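Local atomic coordinates of immunity 23 family protein (Burkholderia dolosa AU0158, PDB entry 5FFP), a protein that probably serves as the immunity protein (antitoxin) of a contact-dependent growth inhibition system, protecting the cell that makes it from the matching CdiA toxin. Residues A[41-45]-A[46-50]; A[75-78]-A[79-83]; A[128-131]-A[132-135]. All coordinates share one frame; numbering follows the deposited sequence.

Interaction 1 of 3, residues A[41-45]-A[46-50]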
ATOM      1  N   SER A  41     -11.706  14.384  18.842  1.00 20.01           N
ATOM      2  CA  SER A  41     -13.096  14.502  19.140  1.00 19.69           C
ATOM      3  C   SER A  41     -13.928  14.241  17.887  1.00 19.92           C
ATOM      4  O   SER A  41     -14.985  14.838  17.722  1.00 20.22           O
ATOM      5  CB  SER A  41     -13.392  15.892  19.668  1.00 20.36           C
ATOM      6  OG  SER A  41     -13.088  16.873  18.687  1.00 21.04           O
ATOM      7  N   ASN A  42     -13.445  13.341  17.046  1.00 20.19           N
ATOM      8  CA  ASN A  42     -13.975  13.077  15.713  1.00 20.77           C
ATOM      9  C   ASN A  42     -14.318  11.620  15.529  1.00 20.58           C
ATOM     10  O   ASN A  42     -14.481  11.170  14.393  1.00 21.30           O
ATOM     11  CB  ASN A  42     -12.936  13.380  14.615  1.00 21.88           C
ATOM     12  CG  ASN A  42     -12.642  14.849  14.475  1.00 22.94           C
ATOM     13  OD1 ASN A  42     -13.471  15.690  14.825  1.00 23.56           O
ATOM     14  ND2 ASN A  42     -11.480  15.176  13.941  1.00 24.30           N
ATOM     15  N   SER A  43     -14.450  10.873  16.620  1.00 19.93           N
ATOM     16  CA  SER A  43     -14.596   9.434  16.509  1.00 19.94           C
ATOM     17  C   SER A  43     -16.036   9.018  16.492  1.00 20.12           C
ATOM     18  O   SER A  43     -16.843   9.673  17.118  1.00 19.76           O
ATOM     19  CB  SER A  43     -13.907   8.768  17.672  1.00 20.10           C
ATOM     20  OG  SER A  43     -14.350   7.416  17.862  1.00 20.62           O
ATOM     21  N   THR A  44     -16.343   7.930  15.763  1.00 21.04           N
ATOM     22  CA  THR A  44     -17.580   7.182  15.895  1.00 21.87           C
ATOM     23  C   THR A  44     -17.146   5.859  16.474  1.00 23.26           C
ATOM     24  O   THR A  44     -16.465   5.055  15.818  1.00 24.30           O
ATOM     25  CB  THR A  44     -18.313   6.936  14.545  1.00 22.52           C
ATOM     26  OG1 THR A  44     -18.677   8.179  13.936  1.00 21.39           O
ATOM     27  CG2 THR A  44     -19.598   6.115  14.769  1.00 23.76           C
ATOM     28  N   LEU A  45     -17.508   5.630  17.720  1.00 24.06           N
ATOM     29  CA  LEU A  45     -16.831   4.636  18.514  1.00 25.51           C
ATOM     30  C   LEU A  45     -17.129   3.232  18.043  1.00 27.63           C
ATOM     31  O   LEU A  45     -16.262   2.361  18.126  1.00 28.78           O
ATOM     32  CB  LEU A  45     -17.180   4.770  19.991  1.00 26.26           C
ATOM     33  CG  LEU A  45     -17.089   6.161  20.599  1.00 25.44           C
ATOM     34  CD1 LEU A  45     -17.526   6.056  22.039  1.00 27.04           C
ATOM     35  CD2 LEU A  45     -15.688   6.737  20.527  1.00 24.71           C
ATOM     36  N   GLY A  46     -18.323   2.980  17.533  1.00 28.65           N
ATOM     37  CA  GLY A  46     -18.588   1.646  16.941  1.00 31.27           C
ATOM     38  C   GLY A  46     -17.620   1.248  15.822  1.00 31.75           C
ATOM     39  O   GLY A  46     -17.141   0.106  15.747  1.00 34.04           O
ATOM     40  N   VAL A  47     -17.318   2.217  14.968  1.00 30.15           N
ATOM     41  CA  VAL A  47     -16.442   2.009  13.835  1.00 30.84           C
ATOM     42  C   VAL A  47     -15.001   1.927  14.300  1.00 30.70           C
ATOM     43  O   VAL A  47     -14.282   1.078  13.877  1.00 31.98           O
ATOM     44  CB  VAL A  47     -16.584   3.164  12.781  1.00 29.42           C
ATOM     45  CG1 VAL A  47     -15.624   2.946  11.627  1.00 30.33           C
ATOM     46  CG2 VAL A  47     -18.004   3.251  12.263  1.00 29.38           C
ATOM     47  N   ASP A  48     -14.562   2.871  15.120  1.00 29.41           N
ATOM     48  CA  ASP A  48     -13.237   2.749  15.733  1.00 29.55           C
ATOM     49  C   ASP A  48     -13.045   1.398  16.479  1.00 31.59           C
ATOM     50  O   ASP A  48     -11.990   0.747  16.342  1.00 33.01           O
ATOM     51  CB  ASP A  48     -12.995   3.891  16.700  1.00 27.60           C
ATOM     52  CG  ASP A  48     -12.351   5.101  16.050  1.00 26.87           C
ATOM     53  OD1 ASP A  48     -11.776   4.996  14.932  1.00 27.56           O
ATOM     54  OD2 ASP A  48     -12.333   6.171  16.720  1.00 25.77           O
ATOM     55  N   LEU A  49     -14.026   0.978  17.276  1.00 32.11           N
ATOM     56  CA  LEU A  49     -13.828  -0.225  18.102  1.00 34.81           C
ATOM     57  C   LEU A  49     -13.791  -1.469  17.236  1.00 38.09           C
ATOM     58  O   LEU A  49     -12.913  -2.302  17.408  1.00 39.64           O
ATOM     59  CB  LEU A  49     -14.875  -0.350  19.227  1.00 35.15           C
ATOM     60  CG  LEU A  49     -14.555   0.289  20.612  1.00 33.83           C
ATOM     61  CD1 LEU A  49     -13.763   1.582  20.580  1.00 31.31           C
ATOM     62  CD2 LEU A  49     -15.844   0.512  21.400  1.00 34.03           C
ATOM     63  N   SER A  50     -14.702  -1.585  16.274  1.00 39.75           N
ATOM     64  CA  SER A  50     -14.671  -2.743  15.409  1.00 44.27           C
ATOM     65  C   SER A  50     -13.372  -2.834  14.579  1.00 46.18           C
ATOM     66  O   SER A  50     -12.889  -3.947  14.292  1.00 48.79           O
ATOM     67  CB  SER A  50     -15.876  -2.785  14.510  1.00 45.01           C
ATOM     68  OG  SER A  50     -15.728  -1.807  13.525  1.00 43.53           O
TER
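The Asp48 carboxylate is met from above its plane rather than in it: the Ser43 hydroxyl lies about 36° out of that plane and donates to one oxygen, with OG of Ser43 2.6 Å from OD2 of Asp48. Ser43 turns OG away from its own backbone N (chi1 162°), beside its carbonyl carbon, and this carries the hydroxyl from the end of strand 36-44 across to the first turn of helix 45-52. The short segments of strand and helix meet at 75°. Thr44 occupies the N-cap position without a capping bond from its side chain; OG1 bonds to Asn26. Its carbonyl does the work: Asp48 N reaches Thr44 O at 3.0 Å in a nearly straight bond, while Val47 N adds a weak one. The next helical bond runs from Leu49 N to Leu45 O, 2.8 Å. Thr44 CG2 and Val47 CG2 brush at 4.1 Å. Asp48 OD2 has a second hydroxyl partner, Ser104 OG of helix 103-108. Gripped by two serine hydroxyls, the buried carboxylate also sits in the first helical turn, which is consistent with a stabilised negative charge.

Interaction 2 of 3, residues A[75-78]-A[79-83]; sequences AYRE and LCNRA
Tyr76 sends CG anti to its backbone N (chi1 -178°), and Cys80, one turn further along helix 72-83, keeps SG beside its own N (chi1 -66°); together these rotations set the thiol over the middle of the phenol ring. SG of Cys80 stands 3.6 Å from the Tyr76 ring centroid, close to the ring normal, in a sulfur-aromatic contact on one face. The phenol hydroxyl probably bonds to Lys128 O, and Phe113 of strand 110-117 packs against both residues. Two residues on, Glu78 bends at its second torsion (chi2 50°), while Arg82 stays extended from CG to NE. The resulting salt bridge joins NE of Arg82 to OE2 of Glu78 at 2.9 Å. The carboxylate oxygen sits at the edge of the guanidinium, near its plane, and uses its anti lone pair; the two flat groups are nevertheless steeply turned against each other. Arg77 O accepts twice, from Asn81 N at 2.9 Å and from Asn81 ND2 at 3.1 Å, the two donors arriving from opposite faces of the carbonyl plane, so the amide is tied back onto its own helix. Leu79, bonded from its N to Ala75 O at 2.8 Å, faces Leu67 and Phe113. Aromatic-thiol, oppositely charged and amide-carbonyl pairs four residues apart, over i to i+4 backbone bonds, are characteristic of an alpha-helix; this one is amphipathic, with Tyr76 and Leu79 buried and Arg77 and Asn81 exposed, its buried side lying against strand 110-117 and helix 65-69.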
ATOM      1  N   ALA A  75      12.938   4.759  13.737  1.00 66.99           N
ATOM      2  CA  ALA A  75      11.905   3.720  13.639  1.00 64.18           C
ATOM      3  C   ALA A  75      10.590   4.264  13.036  1.00 61.12           C
ATOM      4  O   ALA A  75      10.014   3.663  12.124  1.00 59.87           O
ATOM      5  CB  ALA A  75      11.646   3.098  15.004  1.00 63.55           C
ATOM      6  N   TYR A  76      10.134   5.403  13.544  1.00 60.04           N
ATOM      7  CA  TYR A  76       8.921   6.039  13.027  1.00 58.12           C
ATOM      8  C   TYR A  76       9.013   6.380  11.536  1.00 59.27           C
ATOM      9  O   TYR A  76       8.029   6.267  10.817  1.00 57.79           O
ATOM     10  CB  TYR A  76       8.618   7.304  13.822  1.00 57.89           C
ATOM     11  CG  TYR A  76       7.356   8.029  13.399  1.00 56.48           C
ATOM     12  CD1 TYR A  76       6.106   7.532  13.730  1.00 54.12           C
ATOM     13  CD2 TYR A  76       7.422   9.217  12.687  1.00 58.31           C
ATOM     14  CE1 TYR A  76       4.950   8.199  13.357  1.00 53.65           C
ATOM     15  CE2 TYR A  76       6.279   9.888  12.305  1.00 57.83           C
ATOM     16  CZ  TYR A  76       5.046   9.373  12.633  1.00 55.48           C
ATOM     17  OH  TYR A  76       3.900  10.041  12.265  1.00 55.86           O
ATOM     18  N   ARG A  77      10.192   6.797  11.087  1.00 62.32           N
ATOM     19  CA  ARG A  77      10.424   7.093   9.675  1.00 64.11           C
ATOM     20  C   ARG A  77      10.385   5.824   8.850  1.00 63.64           C
ATOM     21  O   ARG A  77       9.808   5.800   7.778  1.00 63.28           O
ATOM     22  CB  ARG A  77      11.779   7.767   9.479  1.00 68.08           C
ATOM     23  CG  ARG A  77      12.026   8.241   8.055  1.00 70.51           C
ATOM     24  CD  ARG A  77      13.117   9.306   7.994  1.00 74.84           C
ATOM     25  NE  ARG A  77      14.392   8.814   8.526  1.00 77.26           N
ATOM     26  CZ  ARG A  77      14.954   9.177   9.683  1.00 78.29           C
ATOM     27  NH1 ARG A  77      14.371  10.066  10.486  1.00 77.24           N
ATOM     28  NH2 ARG A  77      16.118   8.644  10.041  1.00 80.88           N
ATOM     29  N   GLU A  78      11.017   4.772   9.351  1.00 64.26           N
ATOM     30  CA  GLU A  78      11.015   3.484   8.672  1.00 64.33           C
ATOM     31  C   GLU A  78       9.598   2.873   8.625  1.00 61.14           C
ATOM     32  O   GLU A  78       9.231   2.204   7.665  1.00 60.84           O
ATOM     33  CB  GLU A  78      12.017   2.538   9.354  1.00 66.32           C
ATOM     34  CG  GLU A  78      12.022   1.082   8.885  1.00 66.89           C
ATOM     35  CD  GLU A  78      12.096   0.923   7.374  1.00 68.11           C
ATOM     36  OE1 GLU A  78      12.791   1.727   6.709  1.00 70.49           O
ATOM     37  OE2 GLU A  78      11.444  -0.015   6.843  1.00 67.38           O
ATOM     38  N   LEU A  79       8.803   3.098   9.662  1.00 58.99           N
ATOM     39  CA  LEU A  79       7.470   2.502   9.731  1.00 56.51           C
ATOM     40  C   LEU A  79       6.495   3.228   8.811  1.00 55.89           C
ATOM     41  O   LEU A  79       5.601   2.615   8.214  1.00 54.60           O
ATOM     42  CB  LEU A  79       6.976   2.529  11.171  1.00 55.11           C
ATOM     43  CG  LEU A  79       7.642   1.464  12.045  1.00 55.87           C
ATOM     44  CD1 LEU A  79       7.581   1.865  13.513  1.00 55.22           C
ATOM     45  CD2 LEU A  79       6.979   0.114  11.815  1.00 55.23           C
ATOM     46  N   CYS A  80       6.681   4.548   8.729  1.00 56.98           N
ATOM     47  CA  CYS A  80       5.974   5.404   7.788  1.00 57.30           C
ATOM     48  C   CYS A  80       6.428   5.135   6.342  1.00 59.14           C
ATOM     49  O   CYS A  80       5.655   5.310   5.408  1.00 59.42           O
ATOM     50  CB  CYS A  80       6.190   6.874   8.163  1.00 58.53           C
ATOM     51  SG  CYS A  80       5.438   7.342   9.744  1.00 56.38           S
ATOM     52  N   ASN A  81       7.685   4.733   6.160  1.00 60.95           N
ATOM     53  CA  ASN A  81       8.151   4.235   4.869  1.00 62.68           C
ATOM     54  C   ASN A  81       7.420   2.984   4.435  1.00 61.14           C
ATOM     55  O   ASN A  81       7.050   2.864   3.282  1.00 61.48           O
ATOM     56  CB  ASN A  81       9.641   3.920   4.890  1.00 65.31           C
ATOM     57  CG  ASN A  81      10.462   4.974   4.204  1.00 68.68           C
ATOM     58  OD1 ASN A  81      10.972   4.755   3.101  1.00 70.75           O
ATOM     59  ND2 ASN A  81      10.568   6.141   4.830  1.00 69.49           N
ATOM     60  N   ARG A  82       7.233   2.048   5.358  1.00 59.83           N
ATOM     61  CA  ARG A  82       6.587   0.782   5.034  1.00 59.22           C
ATOM     62  C   ARG A  82       5.121   0.966   4.717  1.00 57.79           C
ATOM     63  O   ARG A  82       4.585   0.299   3.829  1.00 58.00           O
ATOM     64  CB  ARG A  82       6.731  -0.207   6.182  1.00 58.96           C
ATOM     65  CG  ARG A  82       8.125  -0.781   6.317  1.00 61.80           C
ATOM     66  CD  ARG A  82       8.214  -1.816   7.437  1.00 62.12           C
ATOM     67  NE  ARG A  82       9.608  -2.070   7.807  1.00 65.03           N
ATOM     68  CZ  ARG A  82      10.022  -2.960   8.700  1.00 66.27           C
ATOM     69  NH1 ARG A  82       9.154  -3.731   9.342  1.00 65.30           N
ATOM     70  NH2 ARG A  82      11.314  -3.075   8.948  1.00 69.18           N
ATOM     71  N   ALA A  83       4.488   1.873   5.455  1.00 56.83           N
ATOM     72  CA  ALA A  83       3.074   2.123   5.352  1.00 55.87           C
ATOM     73  C   ALA A  83       2.730   2.926   4.110  1.00 57.45           C
ATOM     74  O   ALA A  83       1.655   2.754   3.528  1.00 57.10           O
ATOM     75  CB  ALA A  83       2.613   2.870   6.590  1.00 55.04           C
TER

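Interaction 3 of 3, residues A[128-131]-A[132-135]; sequences KENS and REAG
A type I beta turn from Ser131 to Ala134 forms the bend of the connection between the antiparallel strands 120-127 and 135-140, and Asn130, just before it, braces it with a side-chain bond. OD1 of Asn130 accepts from Glu133 N at 3.0 Å; the bond is fairly straight at nitrogen, but the donor stands above the amide carbonyl plane, about 45° out of it. Asn130 reaches there because CG lies opposite its backbone N (chi1 -169°), which swings the amide across the turn. There it also leans on Glu133 CB, 3.3 Å from OD1 of Asn130, with ND2 on the side of the glutamate chain. The turn's own bond, Ala134 N to Ser131 O at 3.3 Å, is long, and its donor approaches from well above the carbonyl plane. Upstream, Ser131 N bonds Glu129 O at 2.9 Å, closing an inverse gamma turn centred on Asn130. The Arg132 side chain leads off to a salt bridge with Glu73, and Ser131 and Ala134 rest on Tyr76 of helix 72-83. Met87 of the second subunit packs on Lys128 and Glu129. An asparagine side chain holding the N-H three residues on, as an N-cap residue does at a helix start, is here built into the connection of a beta-hairpin, with no helix following.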
ATOM      1  N   LYS A 128       2.191  12.765  11.645  1.00 50.45           N
ATOM      2  CA  LYS A 128       2.473  12.976  10.216  1.00 53.62           C
ATOM      3  C   LYS A 128       3.917  12.612   9.875  1.00 55.57           C
ATOM      4  O   LYS A 128       4.365  11.521  10.246  1.00 52.88           O
ATOM      5  CB  LYS A 128       2.150  14.413   9.805  1.00 57.72           C
ATOM      6  CG  LYS A 128       0.690  14.820   9.994  1.00 58.00           C
ATOM      7  CD  LYS A 128      -0.117  14.713   8.709  1.00 59.67           C
ATOM      8  CE  LYS A 128      -1.440  15.448   8.839  1.00 61.80           C
ATOM      9  NZ  LYS A 128      -2.079  15.666   7.509  1.00 65.19           N
ATOM     10  N   GLU A 129       4.653  13.503   9.205  1.00 59.46           N
ATOM     11  CA  GLU A 129       6.022  13.182   8.780  1.00 62.96           C
ATOM     12  C   GLU A 129       7.077  13.779   9.728  1.00 65.57           C
ATOM     13  O   GLU A 129       8.264  13.783   9.412  1.00 68.36           O
ATOM     14  CB  GLU A 129       6.268  13.593   7.301  1.00 66.84           C
ATOM     15  CG  GLU A 129       6.111  12.430   6.316  1.00 66.28           C
ATOM     16  CD  GLU A 129       6.088  12.837   4.838  1.00 71.25           C
ATOM     17  OE1 GLU A 129       6.862  13.729   4.388  1.00 76.05           O
ATOM     18  OE2 GLU A 129       5.298  12.221   4.099  1.00 70.50           O
ATOM     19  N   ASN A 130       6.638  14.250  10.894  1.00 65.18           N
ATOM     20  CA  ASN A 130       7.535  14.803  11.902  1.00 68.06           C
ATOM     21  C   ASN A 130       8.290  13.708  12.682  1.00 66.23           C
ATOM     22  O   ASN A 130       8.001  13.437  13.841  1.00 64.02           O
ATOM     23  CB  ASN A 130       6.738  15.704  12.838  1.00 68.26           C
ATOM     24  CG  ASN A 130       7.629  16.528  13.757  1.00 73.01           C
ATOM     25  OD1 ASN A 130       8.801  16.201  13.975  1.00 75.03           O
ATOM     26  ND2 ASN A 130       7.076  17.614  14.298  1.00 75.47           N
ATOM     27  N   SER A 131       9.278  13.096  12.039  1.00 68.55           N
ATOM     28  CA  SER A 131      10.054  12.012  12.653  1.00 68.12           C
ATOM     29  C   SER A 131      10.959  12.490  13.800  1.00 69.52           C
ATOM     30  O   SER A 131      11.230  11.733  14.721  1.00 66.75           O
ATOM     31  CB  SER A 131      10.881  11.288  11.585  1.00 71.52           C
ATOM     32  OG  SER A 131      10.080  10.926  10.461  1.00 71.19           O
ATOM     33  N   ARG A 132      11.405  13.744  13.743  1.00 74.60           N
ATOM     34  CA  ARG A 132      12.164  14.368  14.838  1.00 78.44           C
ATOM     35  C   ARG A 132      11.428  14.331  16.190  1.00 75.33           C
ATOM     36  O   ARG A 132      11.992  13.891  17.195  1.00 75.50           O
ATOM     37  CB  ARG A 132      12.481  15.831  14.474  1.00 84.48           C
ATOM     38  CG  ARG A 132      13.751  16.009  13.623  1.00 90.87           C
ATOM     39  CD  ARG A 132      15.025  16.052  14.471  1.00 95.43           C
ATOM     40  NE  ARG A 132      16.288  16.262  13.746  1.00102.49           N
ATOM     41  CZ  ARG A 132      16.840  15.432  12.850  1.00103.72           C
ATOM     42  NH1 ARG A 132      16.232  14.306  12.488  1.00 99.04           N
ATOM     43  NH2 ARG A 132      18.001  15.748  12.288  1.00110.32           N
ATOM     44  N   GLU A 133      10.166  14.765  16.186  1.00 72.73           N
ATOM     45  CA  GLU A 133       9.330  14.826  17.383  1.00 70.69           C
ATOM     46  C   GLU A 133       8.656  13.470  17.692  1.00 64.75           C
ATOM     47  O   GLU A 133       7.691  13.435  18.439  1.00 63.48           O
ATOM     48  CB  GLU A 133       8.204  15.879  17.186  1.00 72.57           C
ATOM     49  CG  GLU A 133       7.560  16.462  18.441  1.00 74.62           C
ATOM     50  CD  GLU A 133       6.137  17.044  18.231  1.00 74.68           C
ATOM     51  OE1 GLU A 133       5.921  18.291  18.309  1.00 77.60           O
ATOM     52  OE2 GLU A 133       5.207  16.235  17.998  1.00 70.33           O
ATOM     53  N   ALA A 134       9.126  12.355  17.142  1.00 61.91           N
ATOM     54  CA  ALA A 134       8.507  11.060  17.443  1.00 57.18           C
ATOM     55  C   ALA A 134       8.766  10.702  18.901  1.00 57.32           C
ATOM     56  O   ALA A 134       9.529  11.400  19.584  1.00 63.50           O
ATOM     57  CB  ALA A 134       9.066   9.982  16.527  1.00 56.55           C
ATOM     58  N   GLY A 135       8.139   9.641  19.394  1.00 52.69           N
ATOM     59  CA  GLY A 135       8.413   9.168  20.749  1.00 51.78           C
ATOM     60  C   GLY A 135       7.957   7.743  20.910  1.00 48.38           C
ATOM     61  O   GLY A 135       7.403   7.178  19.996  1.00 44.18           O
TER

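Overall arrangement
Read from the N terminus, the three contacts come in series; none nests in or crosses another. Interaction 1 closes the bend where strand 36-44, outermost in its four-stranded sheet within this chain, passes into helix 45-52. Interaction 2 lies within a single helix, 72-83, on the opposite side of the chain's centre, the centres of the two contacts being about 25 Å apart. Interaction 3 closes the connection between strands 120-127 and 135-140 of the three-stranded sheet. Interactions 2 and 3 touch: Tyr76 meets the 128-135 connection and Arg77 packs on Ser131, so the helix is joined to the hairpin end. Interaction 1 touches neither.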